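Local coordinates for regulatory protein AsnC (Escherichia coli, PDB 2CG4) that activates transcription of asnA, regulates its own transcription and represses gidA expression post-transcriptionally, binding DNA in a sequence-specific manner, at residues A[11-16]-A[41-46]; A[66-71]-A[138-143]; A[74-79]-A[104-109]; A[94-99]-A[110-115]. The protein carries 1 engineered substitution. All blocks are in the same frame, centred on the assembly; numbering follows the deposited sequence.

How the interactions relate
Interaction 1 stands apart in the helical DNA-binding domain, its centre 31 to 38 Å from those of the other three. Two helices meet there, buried and apolar where they touch, with the charged end of Arg42 directed elsewhere. Interactions 2, 3 and 4 share one antiparallel sheet of the ligand-binding domain and rest on backbone hydrogen bonds, joined in interaction 3 by Ser106 OG. Strand 68-76 serves interactions 2 and 3, strand 107-113 interactions 3 and 4. Interaction 2 is buried, its centre about 9 Å from that of interaction 4; 3 and 4 are partly buried. Interactions 2 and 3 meet bound asparagine. Interactions 2 and 4 meet the second subunit through many residues, 1 and 3 through one each.

Interaction 1 of 4, residues A[11-16]-A[41-46]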
loop_
_atom_site.group_PDB
_atom_site.type_symbol
_atom_site.label_atom_id
_atom_site.label_comp_id
_atom_site.label_asym_id
_atom_site.label_seq_id
_atom_site.Cartn_x
_atom_site.Cartn_y
_atom_site.Cartn_z
ATOM N N ARG A 11 -38.314 -14.115 18.306
ATOM C CA ARG A 11 -37.075 -13.608 18.882
ATOM C C ARG A 11 -36.847 -14.145 20.289
ATOM O O ARG A 11 -35.726 -14.508 20.650
ATOM C CB ARG A 11 -37.072 -12.078 18.901
ATOM C CG ARG A 11 -36.888 -11.446 17.533
ATOM C CD ARG A 11 -37.034 -9.934 17.586
ATOM N NE ARG A 11 -37.103 -9.360 16.245
ATOM C CZ ARG A 11 -38.235 -9.060 15.612
ATOM N NH1 ARG A 11 -39.410 -9.269 16.197
ATOM N NH2 ARG A 11 -38.195 -8.546 14.388
ATOM N N GLY A 12 -37.910 -14.189 21.085
ATOM C CA GLY A 12 -37.822 -14.690 22.451
ATOM C C GLY A 12 -37.388 -16.142 22.489
ATOM O O GLY A 12 -36.578 -16.541 23.329
ATOM N N ILE A 13 -37.931 -16.931 21.573
ATOM C CA ILE A 13 -37.560 -18.335 21.443
ATOM C C ILE A 13 -36.098 -18.478 21.041
ATOM O O ILE A 13 -35.373 -19.298 21.608
ATOM C CB ILE A 13 -38.453 -19.060 20.424
ATOM C CG1 ILE A 13 -39.853 -19.268 21.010
ATOM C CG2 ILE A 13 -37.836 -20.392 20.022
ATOM C CD1 ILE A 13 -40.899 -19.622 19.977
ATOM N N LEU A 14 -35.671 -17.667 20.073
ATOM C CA LEU A 14 -34.313 -17.737 19.537
ATOM C C LEU A 14 -33.260 -17.366 20.579
ATOM O O LEU A 14 -32.283 -18.079 20.748
ATOM C CB LEU A 14 -34.171 -16.855 18.295
ATOM C CG LEU A 14 -34.713 -17.422 16.979
ATOM C CD1 LEU A 14 -34.250 -16.586 15.801
ATOM C CD2 LEU A 14 -34.324 -18.877 16.793
ATOM N N GLU A 15 -33.466 -16.259 21.283
ATOM C CA GLU A 15 -32.597 -15.908 22.403
ATOM C C GLU A 15 -32.460 -17.058 23.408
ATOM O O GLU A 15 -31.347 -17.466 23.758
ATOM C CB GLU A 15 -33.107 -14.656 23.111
ATOM C CG GLU A 15 -32.023 -13.911 23.870
ATOM C CD GLU A 15 -32.577 -13.015 24.962
ATOM O OE1 GLU A 15 -31.865 -12.795 25.967
ATOM O OE2 GLU A 15 -33.718 -12.528 24.815
ATOM N N ALA A 16 -33.595 -17.580 23.863
ATOM C CA ALA A 16 -33.615 -18.753 24.730
ATOM C C ALA A 16 -32.794 -19.940 24.203
ATOM O O ALA A 16 -31.939 -20.458 24.924
ATOM C CB ALA A 16 -35.041 -19.176 25.003
ATOM N N VAL A 41 -44.108 -25.209 17.146
ATOM C CA VAL A 41 -44.454 -24.950 15.750
ATOM C C VAL A 41 -43.683 -23.741 15.214
ATOM O O VAL A 41 -43.184 -23.764 14.095
ATOM C CB VAL A 41 -45.994 -24.784 15.567
ATOM C CG1 VAL A 41 -46.321 -23.874 14.391
ATOM C CG2 VAL A 41 -46.652 -26.145 15.382
ATOM N N ARG A 42 -43.580 -22.698 16.029
ATOM C CA ARG A 42 -42.698 -21.571 15.751
ATOM C C ARG A 42 -41.288 -22.030 15.383
ATOM O O ARG A 42 -40.766 -21.659 14.332
ATOM C CB ARG A 42 -42.642 -20.629 16.958
ATOM C CG ARG A 42 -43.990 -20.046 17.351
ATOM C CD ARG A 42 -44.755 -19.565 16.128
ATOM N NE ARG A 42 -45.681 -18.485 16.452
ATOM C CZ ARG A 42 -45.381 -17.192 16.389
ATOM N NH1 ARG A 42 -44.166 -16.808 16.019
ATOM N NH2 ARG A 42 -46.292 -16.280 16.708
ATOM N N VAL A 43 -40.680 -22.827 16.258
ATOM C CA VAL A 43 -39.358 -23.407 16.021
ATOM C C VAL A 43 -39.301 -24.161 14.688
ATOM O O VAL A 43 -38.304 -24.087 13.960
ATOM C CB VAL A 43 -38.940 -24.348 17.190
ATOM C CG1 VAL A 43 -37.817 -25.288 16.773
ATOM C CG2 VAL A 43 -38.541 -23.532 18.416
ATOM N N GLU A 44 -40.378 -24.876 14.369
ATOM C CA GLU A 44 -40.424 -25.723 13.180
ATOM C C GLU A 44 -40.562 -24.905 11.900
ATOM O O GLU A 44 -40.030 -25.277 10.855
ATOM C CB GLU A 44 -41.581 -26.719 13.278
ATOM C CG GLU A 44 -41.221 -28.142 12.873
ATOM C CD GLU A 44 -40.877 -28.282 11.398
ATOM O OE1 GLU A 44 -41.551 -29.075 10.705
ATOM O OE2 GLU A 44 -39.931 -27.611 10.931
ATOM N N LYS A 45 -41.292 -23.798 11.983
ATOM C CA LYS A 45 -41.377 -22.867 10.865
ATOM C C LYS A 45 -40.008 -22.234 10.589
ATOM O O LYS A 45 -39.559 -22.198 9.445
ATOM C CB LYS A 45 -42.435 -21.793 11.132
ATOM C CG LYS A 45 -43.874 -22.219 10.810
ATOM C CD LYS A 45 -44.873 -21.297 11.510
ATOM C CE LYS A 45 -46.288 -21.865 11.512
ATOM N NZ LYS A 45 -47.192 -21.112 12.439
ATOM N N MET A 46 -39.348 -21.756 11.644
ATOM C CA MET A 46 -37.985 -21.223 11.542
ATOM C C MET A 46 -36.966 -22.224 10.992
ATOM O O MET A 46 -36.011 -21.828 10.337
ATOM C CB MET A 46 -37.517 -20.669 12.885
ATOM C CG MET A 46 -38.334 -19.493 13.352
ATOM S SD MET A 46 -37.632 -18.626 14.764
ATOM C CE MET A 46 -38.349 -19.533 16.136
#
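Ile13 and Leu14 meet Arg42, Val43 and Met46 where helix 8-19 crosses helix 36-49 in the helix-turn-helix domain. Residues 41-44 fall in the predicted DNA-binding motif. The short axes cross at -83° and come within 10.5 Å. Ile13 uses two branches. Its CG2 lies 3.6 Å from Val43 CG2 and also meets the methyl of Met46. Its CD1 sits 3.6 Å from Arg42 CB, with the two side chains nearly perpendicular. CG1 stands beside the backbone N (chi1 -73°), leaving CG2 anti to that N, and the two branches thus serve different partners. The aliphatic root of Arg42 packs here, but its guanidinium leaves the contact and forms salt bridges from NH1 to Asp7 and Asp10. Further out, Ile51 and Ile52 touch both Leu14 and Met46. Ile57 of the second subunit also packs on Leu14. Met46 runs past Leu14 in the opposing direction, and its SD lies 3.9 Å from Leu14 CG.

Interaction 2 of 4, residues A[66-71]-A[138-143]; sequences YDVGCF and TLIVLQ. With ASN (asparagine), chain C.
Gly69 and Phe71 bond to Val141 and Leu139 in the antiparallel sheet of the Lrp/AsnC ligand-binding domain. Phe71 and Leu139 form a hydrogen-bonded pair. Leu139 N reaches Phe71 O at 2.6 Å. The return bond from Phe71 N to Leu139 O is longer, 3.2 Å. Val141 N gives a third bond to Gly69 O at 3.0 Å. Val141 CG1 is anti to the backbone N (chi1 -174°), which sets CG2 3.5 Å from Gly69 O. Beyond, a water bridges the strands. It accepts from Gly69 N and donates to Asp67 O and Val141 O. Cys70 faces Ile140 in a non-hydrogen-bonded pair. Ile140 N is hydrogen-bonded to Thr102 OG1 of the second subunit. Val68 CG1 packs against Ile140 CD1 at 4.0 Å. Thr102 of the fourth subunit packs against Thr138. That subunit also supplies most other partners of a bound asparagine, through Thr101 O, Gly103 O, Tyr105 O and Ser106 O. The asparagine O accepts from Thr138 N at 2.9 Å with an N-H...O angle of 157°.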
loop_
_atom_site.group_PDB
_atom_site.type_symbol
_atom_site.label_atom_id
_atom_site.label_comp_id
_atom_site.label_asym_id
_atom_site.label_seq_id
_atom_site.Cartn_x
_atom_site.Cartn_y
_atom_site.Cartn_z
ATOM N N TYR A 66 -5.571 -25.514 19.015
ATOM C CA TYR A 66 -5.416 -24.630 17.863
ATOM C C TYR A 66 -4.915 -23.251 18.292
ATOM O O TYR A 66 -5.696 -22.330 18.526
ATOM C CB TYR A 66 -6.724 -24.536 17.078
ATOM C CG TYR A 66 -7.119 -25.845 16.415
ATOM C CD1 TYR A 66 -7.796 -26.837 17.121
ATOM C CD2 TYR A 66 -6.806 -26.090 15.087
ATOM C CE1 TYR A 66 -8.153 -28.024 16.516
ATOM C CE2 TYR A 66 -7.157 -27.279 14.475
ATOM C CZ TYR A 66 -7.828 -28.237 15.191
ATOM O OH TYR A 66 -8.170 -29.411 14.569
ATOM N N ASP A 67 -3.597 -23.132 18.399
ATOM C CA ASP A 67 -2.948 -21.938 18.930
ATOM C C ASP A 67 -2.745 -20.883 17.851
ATOM O O ASP A 67 -2.579 -19.701 18.156
ATOM C CB ASP A 67 -1.587 -22.297 19.536
ATOM C CG ASP A 67 -1.708 -23.156 20.775
ATOM O OD1 ASP A 67 -2.542 -22.832 21.651
ATOM O OD2 ASP A 67 -0.960 -24.154 20.877
ATOM N N VAL A 68 -2.732 -21.324 16.594
ATOM C CA VAL A 68 -2.542 -20.413 15.467
ATOM C C VAL A 68 -3.727 -20.417 14.498
ATOM O O VAL A 68 -3.776 -21.201 13.542
ATOM C CB VAL A 68 -1.248 -20.710 14.699
ATOM C CG1 VAL A 68 -1.078 -19.710 13.584
ATOM C CG2 VAL A 68 -0.068 -20.638 15.631
ATOM N N GLY A 69 -4.681 -19.537 14.756
ATOM C CA GLY A 69 -5.672 -19.184 13.755
ATOM C C GLY A 69 -5.183 -18.020 12.927
ATOM O O GLY A 69 -4.382 -17.198 13.383
ATOM N N CYS A 70 -5.655 -17.937 11.697
ATOM C CA CYS A 70 -5.289 -16.807 10.872
ATOM C C CYS A 70 -6.346 -16.494 9.816
ATOM O O CYS A 70 -7.198 -17.324 9.514
ATOM C CB CYS A 70 -3.917 -17.039 10.256
ATOM S SG CYS A 70 -3.828 -18.471 9.211
ATOM N N PHE A 71 -6.310 -15.272 9.300
ATOM C CA PHE A 71 -6.974 -14.932 8.057
ATOM C C PHE A 71 -5.913 -14.830 6.982
ATOM O O PHE A 71 -4.802 -14.366 7.247
ATOM C CB PHE A 71 -7.710 -13.603 8.183
ATOM C CG PHE A 71 -8.877 -13.644 9.131
ATOM C CD1 PHE A 71 -8.717 -13.294 10.467
ATOM C CD2 PHE A 71 -10.138 -14.030 8.686
ATOM C CE1 PHE A 71 -9.805 -13.333 11.341
ATOM C CE2 PHE A 71 -11.228 -14.065 9.556
ATOM C CZ PHE A 71 -11.059 -13.720 10.885
ATOM N N THR A 138 -1.070 -13.567 5.003
ATOM C CA THR A 138 -1.774 -14.127 6.138
ATOM C C THR A 138 -1.632 -13.243 7.404
ATOM O O THR A 138 -0.527 -12.789 7.730
ATOM C CB THR A 138 -1.443 -15.643 6.352
ATOM O OG1 THR A 138 -0.620 -15.837 7.498
ATOM C CG2 THR A 138 -0.750 -16.229 5.150
ATOM N N LEU A 139 -2.770 -12.970 8.057
ATOM C CA LEU A 139 -2.853 -12.139 9.283
ATOM C C LEU A 139 -3.026 -13.010 10.537
ATOM O O LEU A 139 -4.125 -13.468 10.839
ATOM C CB LEU A 139 -4.039 -11.174 9.206
ATOM C CG LEU A 139 -4.054 -10.013 8.204
ATOM C CD1 LEU A 139 -3.939 -10.508 6.752
ATOM C CD2 LEU A 139 -5.333 -9.224 8.395
ATOM N N ILE A 140 -1.942 -13.234 11.268
ATOM C CA ILE A 140 -1.964 -14.180 12.362
ATOM C C ILE A 140 -2.698 -13.585 13.556
ATOM O O ILE A 140 -2.442 -12.436 13.958
ATOM C CB ILE A 140 -0.537 -14.621 12.738
ATOM C CG1 ILE A 140 0.052 -15.466 11.604
ATOM C CG2 ILE A 140 -0.521 -15.387 14.058
ATOM C CD1 ILE A 140 0.938 -16.603 12.072
ATOM N N VAL A 141 -3.639 -14.357 14.102
ATOM C CA VAL A 141 -4.384 -13.931 15.276
ATOM C C VAL A 141 -3.528 -14.153 16.508
ATOM O O VAL A 141 -3.018 -15.255 16.753
ATOM C CB VAL A 141 -5.757 -14.662 15.423
ATOM C CG1 VAL A 141 -6.541 -14.082 16.571
ATOM C CG2 VAL A 141 -6.573 -14.557 14.135
ATOM N N LEU A 142 -3.357 -13.087 17.280
ATOM C CA LEU A 142 -2.512 -13.135 18.453
ATOM C C LEU A 142 -3.415 -13.114 19.663
ATOM O O LEU A 142 -3.057 -13.604 20.729
ATOM C CB LEU A 142 -1.520 -11.966 18.441
ATOM C CG LEU A 142 -0.432 -12.087 17.361
ATOM C CD1 LEU A 142 0.465 -10.861 17.279
ATOM C CD2 LEU A 142 0.404 -13.333 17.568
ATOM N N GLN A 143 -4.613 -12.583 19.461
ATOM C CA GLN A 143 -5.622 -12.473 20.498
ATOM C C GLN A 143 -6.978 -12.441 19.791
ATOM O O GLN A 143 -7.120 -11.807 18.744
ATOM C CB GLN A 143 -5.394 -11.187 21.317
ATOM C CG GLN A 143 -5.942 -11.227 22.742
ATOM C CD GLN A 143 -5.787 -9.901 23.493
ATOM O OE1 GLN A 143 -6.756 -9.148 23.662
ATOM N NE2 GLN A 143 -4.573 -9.619 23.959
HETATM N N ASN C . 3.471 -13.764 2.399
HETATM C CA ASN C . 2.795 -15.086 2.558
HETATM C C ASN C . 1.605 -15.020 3.475
HETATM O O ASN C . 1.637 -14.369 4.526
HETATM C CB ASN C . 3.769 -16.138 3.057
HETATM C CG ASN C . 4.816 -16.465 2.038
HETATM O OD1 ASN C . 4.504 -16.864 0.914
HETATM N ND2 ASN C . 6.070 -16.279 2.408
HETATM O OXT ASN C . 0.584 -15.611 3.145
HETATM O O HOH W 1 -4.054 -17.678 17.092
#

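Interaction 3 of 4, residues A[74-79]-A[104-109]; sequences IILKSA and HYSIFI. With ASN (asparagine), chain B.
Ser106 and Ile107 both face Ile74, making a classic beta bulge between two antiparallel strands. Ile74 N bonds to Ile107 O at 2.7 Å, and the N-H...O angle is 179°. Ile74 O takes Ser106 N at 2.9 Å and a weak bond from Ile107 N. Ser106 OG accepts from Leu76 N at 3.3 Å and gives a weak bond to Ile74 O. OG stays beside its own backbone N (chi1 -35°), from where it can reach both. Ile75 CD1 meets the Tyr105 ring at its edge, 3.7 Å from CD2. Tyr105 OH bonds to Glu137. Tyr105 and the bulge residue Ser106 turn their carbonyls to a bound asparagine. Tyr105 O accepts from the amino N of the asparagine at 3.0 Å, and Ser106 O from the asparagine ND2 at 2.8 Å. The Ile74 and Ile109 side chains cross at about a right angle, with their CD1 atoms 3.5 Å apart. Helix 82-90 packs on Leu76 and Ile107, strand 133-147 flanks Ile74 and Ile75, and strand 95-101 lies against Ile109.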
loop_
_atom_site.group_PDB
_atom_site.type_symbol
_atom_site.label_atom_id
_atom_site.label_comp_id
_atom_site.label_asym_id
_atom_site.label_seq_id
_atom_site.Cartn_x
_atom_site.Cartn_y
_atom_site.Cartn_z
ATOM N N ILE A 74 -6.149 -14.006 -0.357
ATOM C CA ILE A 74 -5.586 -14.662 -1.531
ATOM C C ILE A 74 -5.636 -13.707 -2.716
ATOM O O ILE A 74 -6.677 -13.124 -2.999
ATOM C CB ILE A 74 -6.320 -15.970 -1.850
ATOM C CG1 ILE A 74 -5.895 -17.063 -0.863
ATOM C CG2 ILE A 74 -6.049 -16.411 -3.285
ATOM C CD1 ILE A 74 -6.910 -17.339 0.190
ATOM N N ILE A 75 -4.492 -13.515 -3.370
ATOM C CA ILE A 75 -4.448 -12.818 -4.643
ATOM C C ILE A 75 -4.229 -13.801 -5.803
ATOM O O ILE A 75 -3.266 -14.575 -5.817
ATOM C CB ILE A 75 -3.376 -11.703 -4.657
ATOM C CG1 ILE A 75 -3.679 -10.648 -3.580
ATOM C CG2 ILE A 75 -3.307 -11.048 -6.034
ATOM C CD1 ILE A 75 -2.854 -10.802 -2.290
ATOM N N LEU A 76 -5.140 -13.759 -6.767
ATOM C CA LEU A 76 -5.149 -14.687 -7.881
ATOM C C LEU A 76 -4.446 -14.056 -9.073
ATOM O O LEU A 76 -4.306 -12.831 -9.138
ATOM C CB LEU A 76 -6.591 -15.011 -8.269
ATOM C CG LEU A 76 -7.459 -15.733 -7.245
ATOM C CD1 LEU A 76 -8.840 -15.913 -7.802
ATOM C CD2 LEU A 76 -6.846 -17.062 -6.865
ATOM N N LYS A 77 -4.020 -14.889 -10.024
ATOM C CA LYS A 77 -3.220 -14.411 -11.139
ATOM C C LYS A 77 -4.116 -13.639 -12.067
ATOM O O LYS A 77 -3.678 -12.720 -12.761
ATOM C CB LYS A 77 -2.574 -15.579 -11.880
ATOM C CG LYS A 77 -1.349 -16.149 -11.172
ATOM C CD LYS A 77 -1.062 -17.550 -11.650
ATOM C CE LYS A 77 0.111 -18.135 -10.910
ATOM N NZ LYS A 77 0.323 -19.566 -11.281
ATOM N N SER A 78 -5.383 -14.025 -12.065
ATOM C CA SER A 78 -6.410 -13.320 -12.804
ATOM C C SER A 78 -7.756 -13.580 -12.128
ATOM O O SER A 78 -7.960 -14.626 -11.515
ATOM C CB SER A 78 -6.411 -13.779 -14.269
ATOM O OG SER A 78 -7.288 -14.870 -14.489
ATOM N N ALA A 79 -8.663 -12.615 -12.219
ATOM C CA ALA A 79 -9.820 -12.551 -11.318
ATOM C C ALA A 79 -10.869 -13.590 -11.657
ATOM O O ALA A 79 -11.592 -14.063 -10.769
ATOM C CB ALA A 79 -10.430 -11.170 -11.345
ATOM N N HIS A 104 -8.644 -5.434 -1.404
ATOM C CA HIS A 104 -7.482 -5.865 -2.199
ATOM C C HIS A 104 -7.528 -7.320 -2.670
ATOM O O HIS A 104 -7.022 -7.642 -3.742
ATOM C CB HIS A 104 -6.164 -5.637 -1.439
ATOM C CG HIS A 104 -5.849 -4.197 -1.187
ATOM N ND1 HIS A 104 -6.159 -3.565 -0.001
ATOM C CD2 HIS A 104 -5.255 -3.262 -1.968
ATOM C CE1 HIS A 104 -5.772 -2.302 -0.063
ATOM N NE2 HIS A 104 -5.221 -2.093 -1.246
ATOM N N TYR A 105 -8.101 -8.196 -1.845
ATOM C CA TYR A 105 -7.931 -9.634 -1.997
ATOM C C TYR A 105 -9.047 -10.196 -2.877
ATOM O O TYR A 105 -10.170 -9.685 -2.846
ATOM C CB TYR A 105 -7.962 -10.321 -0.629
ATOM C CG TYR A 105 -6.933 -9.830 0.365
ATOM C CD1 TYR A 105 -7.320 -9.276 1.583
ATOM C CD2 TYR A 105 -5.577 -9.924 0.094
ATOM C CE1 TYR A 105 -6.368 -8.830 2.505
ATOM C CE2 TYR A 105 -4.634 -9.491 0.993
ATOM C CZ TYR A 105 -5.030 -8.937 2.196
ATOM O OH TYR A 105 -4.069 -8.497 3.089
ATOM N N SER A 106 -8.736 -11.245 -3.648
ATOM C CA SER A 106 -9.757 -12.011 -4.369
ATOM C C SER A 106 -10.621 -12.883 -3.442
ATOM O O SER A 106 -11.863 -12.878 -3.521
ATOM C CB SER A 106 -9.113 -12.899 -5.446
ATOM O OG SER A 106 -7.974 -12.284 -6.049
ATOM N N ILE A 107 -9.953 -13.649 -2.583
ATOM C CA ILE A 107 -10.624 -14.447 -1.554
ATOM C C ILE A 107 -10.024 -14.111 -0.193
ATOM O O ILE A 107 -8.825 -13.855 -0.086
ATOM C CB ILE A 107 -10.480 -15.955 -1.821
ATOM C CG1 ILE A 107 -10.523 -16.239 -3.331
ATOM C CG2 ILE A 107 -11.572 -16.731 -1.088
ATOM C CD1 ILE A 107 -10.333 -17.675 -3.702
ATOM N N PHE A 108 -10.863 -14.079 0.835
ATOM C CA PHE A 108 -10.404 -13.887 2.198
ATOM C C PHE A 108 -10.878 -15.104 3.004
ATOM O O PHE A 108 -12.067 -15.396 3.041
ATOM C CB PHE A 108 -10.990 -12.577 2.756
ATOM C CG PHE A 108 -10.373 -12.119 4.050
ATOM C CD1 PHE A 108 -9.014 -11.827 4.130
ATOM C CD2 PHE A 108 -11.156 -11.949 5.182
ATOM C CE1 PHE A 108 -8.437 -11.397 5.319
ATOM C CE2 PHE A 108 -10.591 -11.513 6.384
ATOM C CZ PHE A 108 -9.226 -11.240 6.448
ATOM N N ILE A 109 -9.950 -15.826 3.615
ATOM C CA ILE A 109 -10.262 -17.095 4.251
ATOM C C ILE A 109 -9.731 -17.103 5.669
ATOM O O ILE A 109 -8.783 -16.397 5.983
ATOM C CB ILE A 109 -9.666 -18.324 3.488
ATOM C CG1 ILE A 109 -8.150 -18.376 3.655
ATOM C CG2 ILE A 109 -10.064 -18.306 2.005
ATOM C CD1 ILE A 109 -7.460 -19.501 2.857
HETATM N N ASN B . -11.515 -7.478 -4.328
HETATM C CA ASN B . -12.577 -7.407 -5.376
HETATM C C ASN B . -13.176 -6.033 -5.500
HETATM O O ASN B . -13.443 -5.354 -4.501
HETATM C CB ASN B . -13.674 -8.422 -5.108
HETATM C CG ASN B . -13.191 -9.830 -5.274
HETATM O OD1 ASN B . -12.694 -10.208 -6.337
HETATM N ND2 ASN B . -13.309 -10.616 -4.220
HETATM O OXT ASN B . -13.374 -5.585 -6.623
#

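Interaction 4 of 4, residues A[94-99]-A[110-115]; sequences EVTEAY and KVMCRS
Glu94, Thr96 and Glu97 bond to Met112 and Lys110 in a beta hairpin of the ligand-binding domain, made of strands 95-101 and 107-113. Its register slips by one residue, a beta bulge. Val95 and Val111 form a non-hydrogen-bonded pair, Glu97 and Lys110 a hydrogen-bonded one. Met112 N binds Glu94 O at 2.9 Å, and Thr96 N binds Lys110 O at 3.0 Å. The bond from Lys110 N to Glu97 O is longer, 3.2 Å. Side chains pack tightly round Thr96. Its chi1 of 54° puts OG1 between the backbone N and the carbonyl carbon, 3.7 Å from Lys110 CB, while CG2 lies against Met112 CG. Val111 lies against Leu119 of helix 116-127. The Glu94 side chain is held more loosely across the contact: OE1 and Met112 O share a water through weak bonds, while OE2 forms a salt bridge with Lys126. The other face of the hairpin meets the second subunit. There Glu97 and Lys110 lie side by side, pointing the same way with CB atoms 4.0 Å apart. Their charged ends are not in contact. Lys110 NZ bonds instead to Tyr99 OH of the second subunit. Within this chain, Tyr99 OH donates to Glu97 OE1 at 2.9 Å, from above the carboxylate plane.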
loop_
_atom_site.group_PDB
_atom_site.type_symbol
_atom_site.label_atom_id
_atom_site.label_comp_id
_atom_site.label_asym_id
_atom_site.label_seq_id
_atom_site.Cartn_x
_atom_site.Cartn_y
_atom_site.Cartn_z
ATOM N N GLU A 94 -8.531 -27.303 7.030
ATOM C CA GLU A 94 -7.960 -26.230 7.839
ATOM C C GLU A 94 -8.611 -24.880 7.509
ATOM O O GLU A 94 -8.599 -23.946 8.329
ATOM C CB GLU A 94 -6.439 -26.176 7.647
ATOM C CG GLU A 94 -5.955 -26.867 6.375
ATOM C CD GLU A 94 -5.672 -28.350 6.561
ATOM O OE1 GLU A 94 -5.259 -28.739 7.672
ATOM O OE2 GLU A 94 -5.847 -29.127 5.596
ATOM N N VAL A 95 -9.193 -24.806 6.311
ATOM C CA VAL A 95 -10.010 -23.672 5.894
ATOM C C VAL A 95 -11.417 -23.801 6.446
ATOM O O VAL A 95 -12.208 -24.605 5.931
ATOM C CB VAL A 95 -10.149 -23.616 4.372
ATOM C CG1 VAL A 95 -10.968 -22.407 3.971
ATOM C CG2 VAL A 95 -8.773 -23.627 3.687
ATOM N N THR A 96 -11.734 -22.998 7.464
ATOM C CA THR A 96 -13.032 -23.025 8.095
ATOM C C THR A 96 -14.030 -21.998 7.532
ATOM O O THR A 96 -15.236 -22.102 7.760
ATOM C CB THR A 96 -12.912 -22.800 9.619
ATOM O OG1 THR A 96 -12.191 -21.589 9.870
ATOM C CG2 THR A 96 -12.192 -23.968 10.288
ATOM N N GLU A 97 -13.538 -20.990 6.819
ATOM C CA GLU A 97 -14.409 -19.922 6.337
ATOM C C GLU A 97 -13.786 -19.370 5.090
ATOM O O GLU A 97 -12.578 -19.476 4.902
ATOM C CB GLU A 97 -14.512 -18.789 7.368
ATOM C CG GLU A 97 -14.964 -19.220 8.740
ATOM C CD GLU A 97 -15.246 -18.034 9.672
ATOM O OE1 GLU A 97 -14.870 -16.889 9.332
ATOM O OE2 GLU A 97 -15.840 -18.251 10.753
ATOM N N ALA A 98 -14.587 -18.738 4.246
ATOM C CA ALA A 98 -14.038 -18.080 3.075
ATOM C C ALA A 98 -15.040 -17.071 2.620
ATOM O O ALA A 98 -16.250 -17.295 2.733
ATOM C CB ALA A 98 -13.766 -19.095 1.941
ATOM N N TYR A 99 -14.540 -15.970 2.078
ATOM C CA TYR A 99 -15.388 -14.852 1.771
ATOM C C TYR A 99 -14.942 -14.255 0.466
ATOM O O TYR A 99 -13.748 -14.228 0.152
ATOM C CB TYR A 99 -15.265 -13.780 2.851
ATOM C CG TYR A 99 -15.688 -14.215 4.227
ATOM C CD1 TYR A 99 -14.773 -14.771 5.112
ATOM C CD2 TYR A 99 -17.005 -14.050 4.650
ATOM C CE1 TYR A 99 -15.162 -15.152 6.385
ATOM C CE2 TYR A 99 -17.401 -14.427 5.908
ATOM C CZ TYR A 99 -16.480 -14.973 6.771
ATOM O OH TYR A 99 -16.878 -15.330 8.033
ATOM N N LYS A 110 -10.369 -17.900 6.522
ATOM C CA LYS A 110 -9.811 -18.266 7.816
ATOM C C LYS A 110 -9.243 -19.670 7.756
ATOM O O LYS A 110 -9.907 -20.582 7.266
ATOM C CB LYS A 110 -10.888 -18.215 8.885
ATOM C CG LYS A 110 -10.402 -17.713 10.205
ATOM C CD LYS A 110 -11.393 -18.060 11.284
ATOM C CE LYS A 110 -11.114 -17.279 12.568
ATOM N NZ LYS A 110 -12.216 -17.512 13.548
ATOM N N VAL A 111 -8.010 -19.843 8.231
ATOM C CA VAL A 111 -7.520 -21.179 8.510
ATOM C C VAL A 111 -7.126 -21.341 9.968
ATOM O O VAL A 111 -6.564 -20.435 10.578
ATOM C CB VAL A 111 -6.410 -21.640 7.520
ATOM C CG1 VAL A 111 -6.344 -20.710 6.325
ATOM C CG2 VAL A 111 -5.063 -21.782 8.203
ATOM N N MET A 112 -7.472 -22.501 10.516
ATOM C CA MET A 112 -7.260 -22.827 11.919
ATOM C C MET A 112 -6.203 -23.910 12.023
ATOM O O MET A 112 -6.380 -25.008 11.490
ATOM C CB MET A 112 -8.563 -23.335 12.525
ATOM C CG MET A 112 -9.637 -22.276 12.654
ATOM S SD MET A 112 -9.138 -20.974 13.787
ATOM C CE MET A 112 -9.128 -21.852 15.343
ATOM N N CYS A 113 -5.096 -23.599 12.690
ATOM C CA CYS A 113 -3.956 -24.520 12.759
ATOM C C CYS A 113 -3.469 -24.732 14.187
ATOM O O CYS A 113 -3.728 -23.920 15.070
ATOM C CB CYS A 113 -2.812 -24.015 11.882
ATOM S SG CYS A 113 -3.000 -24.436 10.142
ATOM N N ARG A 114 -2.750 -25.823 14.410
ATOM C CA ARG A 114 -2.233 -26.136 15.736
ATOM C C ARG A 114 -0.957 -25.374 16.099
ATOM O O ARG A 114 -0.795 -24.936 17.246
ATOM C CB ARG A 114 -2.011 -27.637 15.880
ATOM C CG ARG A 114 -3.258 -28.396 16.281
ATOM C CD ARG A 114 -3.025 -29.895 16.211
ATOM N NE ARG A 114 -4.233 -30.599 15.794
ATOM C CZ ARG A 114 -5.284 -30.799 16.584
ATOM N NH1 ARG A 114 -5.268 -30.343 17.833
ATOM N NH2 ARG A 114 -6.352 -31.448 16.128
ATOM N N SER A 115 -0.060 -25.209 15.128
ATOM C CA SER A 115 1.216 -24.531 15.375
ATOM C C SER A 115 1.679 -23.766 14.143
ATOM O O SER A 115 1.154 -23.976 13.047
ATOM C CB SER A 115 2.285 -25.552 15.763
ATOM O OG SER A 115 2.568 -26.412 14.667
HETATM O O HOH W 2 -6.037 -28.255 10.964
#